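Local coordinates for rhamnose ABC transporter, rhamnose-binding protein (Actinomyces odontolyticus ATCC 17982, PDB 5BQ3) that probably binds a carbohydrate, likely rhamnose, as the substrate-binding component of an ABC sugar transporter, at residues A[117-122]-A[309-314]. Sequence-based numbering, arbitrary orientation.
Sequences DSDSAA and GENKTV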
loop_
_atom_site.group_PDB
_atom_site.type_symbol
_atom_site.label_atom_id
_atom_site.label_comp_id
_atom_site.label_asym_id
_atom_site.label_seq_id
_atom_site.Cartn_x
_atom_site.Cartn_y
_atom_site.Cartn_z
ATOM N N ASP A 117 4.551 3.454 4.211
ATOM C CA ASP A 117 3.268 3.667 3.509
ATOM C C ASP A 117 3.401 4.888 2.568
ATOM O O ASP A 117 3.471 4.710 1.348
ATOM C CB ASP A 117 2.071 3.796 4.494
ATOM C CG ASP A 117 0.733 4.171 3.880
ATOM O OD1 ASP A 117 0.304 3.491 2.920
ATOM O OD2 ASP A 117 0.085 5.103 4.402
ATOM N N SER A 118 3.470 6.109 3.140
ATOM C CA SER A 118 3.639 7.358 2.406
ATOM C C SER A 118 4.946 8.031 2.816
ATOM O O SER A 118 5.204 8.232 4.007
ATOM C CB SER A 118 2.452 8.285 2.631
ATOM O OG SER A 118 1.286 7.736 2.041
ATOM N N ASP A 119 5.772 8.363 1.813
ATOM C CA ASP A 119 7.083 8.971 1.985
ATOM C C ASP A 119 7.028 10.489 2.154
ATOM O O ASP A 119 6.032 11.138 1.818
ATOM C CB ASP A 119 7.968 8.636 0.762
ATOM C CG ASP A 119 9.472 8.732 0.994
ATOM O OD1 ASP A 119 9.902 8.660 2.174
ATOM O OD2 ASP A 119 10.221 8.861 -0.004
ATOM N N SER A 120 8.130 11.042 2.676
ATOM C CA SER A 120 8.392 12.466 2.794
ATOM C C SER A 120 9.333 12.822 1.627
ATOM O O SER A 120 9.440 12.023 0.687
ATOM C CB SER A 120 8.998 12.780 4.160
ATOM O OG SER A 120 10.274 12.183 4.319
ATOM N N ALA A 121 10.019 13.981 1.659
ATOM C CA ALA A 121 10.995 14.287 0.610
ATOM C C ALA A 121 12.266 13.449 0.876
ATOM O O ALA A 121 12.441 12.954 1.993
ATOM C CB ALA A 121 11.300 15.780 0.571
ATOM N N ALA A 122 13.118 13.255 -0.140
ATOM C CA ALA A 122 14.333 12.436 -0.061
ATOM C C ALA A 122 15.326 12.837 1.060
ATOM O O ALA A 122 16.063 11.968 1.538
ATOM C CB ALA A 122 15.050 12.463 -1.399
ATOM N N GLY A 309 17.156 -0.331 -1.857
ATOM C CA GLY A 309 17.209 0.013 -3.272
ATOM C C GLY A 309 17.480 1.481 -3.520
ATOM O O GLY A 309 17.943 2.190 -2.622
ATOM N N GLU A 310 17.192 1.943 -4.749
ATOM C CA GLU A 310 17.382 3.332 -5.178
ATOM C C GLU A 310 16.456 4.276 -4.388
ATOM O O GLU A 310 15.340 3.893 -4.029
ATOM C CB GLU A 310 17.183 3.493 -6.704
ATOM C CG GLU A 310 15.826 3.057 -7.246
ATOM C CD GLU A 310 15.737 1.616 -7.719
ATOM O OE1 GLU A 310 15.850 0.698 -6.873
ATOM O OE2 GLU A 310 15.515 1.407 -8.934
ATOM N N ASN A 311 16.959 5.500 -4.102
ATOM C CA ASN A 311 16.304 6.575 -3.337
ATOM C C ASN A 311 16.002 6.103 -1.888
ATOM O O ASN A 311 14.971 6.469 -1.312
ATOM C CB ASN A 311 15.038 7.093 -4.063
ATOM C CG ASN A 311 14.549 8.448 -3.603
ATOM O OD1 ASN A 311 15.286 9.444 -3.604
ATOM N ND2 ASN A 311 13.279 8.518 -3.225
ATOM N N LYS A 312 16.930 5.292 -1.307
ATOM C CA LYS A 312 16.878 4.710 0.048
ATOM C C LYS A 312 15.513 4.031 0.323
ATOM O O LYS A 312 14.946 4.190 1.407
ATOM C CB LYS A 312 17.179 5.786 1.113
ATOM C CG LYS A 312 18.578 6.377 1.045
ATOM C CD LYS A 312 18.712 7.539 2.008
ATOM C CE LYS A 312 20.088 8.143 1.978
ATOM N NZ LYS A 312 20.205 9.250 2.956
ATOM N N THR A 313 14.989 3.284 -0.673
ATOM C CA THR A 313 13.681 2.627 -0.596
ATOM C C THR A 313 13.820 1.105 -0.451
ATOM O O THR A 313 14.574 0.474 -1.187
ATOM C CB THR A 313 12.823 3.010 -1.826
ATOM O OG1 THR A 313 12.740 4.432 -1.911
ATOM C CG2 THR A 313 11.406 2.432 -1.774
ATOM N N VAL A 314 13.048 0.533 0.492
ATOM C CA VAL A 314 12.956 -0.903 0.787
ATOM C C VAL A 314 11.530 -1.362 0.438
ATOM O O VAL A 314 10.567 -0.749 0.899
ATOM C CB VAL A 314 13.322 -1.224 2.267
ATOM C CG1 VAL A 314 13.234 -2.722 2.551
ATOM C CG2 VAL A 314 14.704 -0.684 2.636
HETATM O O HOH W 1 11.377 10.703 -2.045
HETATM O O HOH W 2 18.285 11.515 3.189
#
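Asn311 and Ala122 touch directly, while two waters bridge the remaining gaps between 309-314 and 117-122. No hydrogen bond runs straight across.

Along 309-314, the chain first makes a tight turn. Gly309 N bonds to Thr313 O at 2.8 Å, and the bond from Thr313 N back to Glu310 O is weak. Asn311 and Lys312, between them, both have left-handed backbone conformations.

Asn311 carries most of the contact. Its CG is anti to the backbone N (chi1 -162°), which lets the amide lie against Ala122 and the water. The two ends of that amide do different work. OD1 packs against the methyl of Ala122, 3.7 Å from its CB. ND2 donates to a water at 3.1 Å. The same water donates to OD2 of Asp119 at 3.0 Å, so it relays between amide and carboxylate. Asp119 has stronger partners through OD1, which is hydrogen-bonded to Thr115 OG1 and forms a salt bridge to Arg125. Arg125 also bonds to the backbone O of Asn311, and so ties both segments together.

Lys312 follows with a side chain extended beyond CB. Its NZ donates to a second water at 3.0 Å, and that water donates to Ala122 O at 2.8 Å. The backbone of Lys312 already pairs with Phe128.

Thr313 and Val314 begin the edge strand 313-315 of the six-stranded parallel sheet. Strand 127-130 separates it from strand 112-116, whose following loop contains 117-122. The contact thus spans that intervening strand at the surface of one α/β lobe of a periplasmic-binding-protein fold.

With water as the main link and only 101 Å² buried, the direct grip is slight. The charge of Asp119 is probably balanced chiefly by Arg125, with the Asn311 water adding a weaker, solvent-mediated tie.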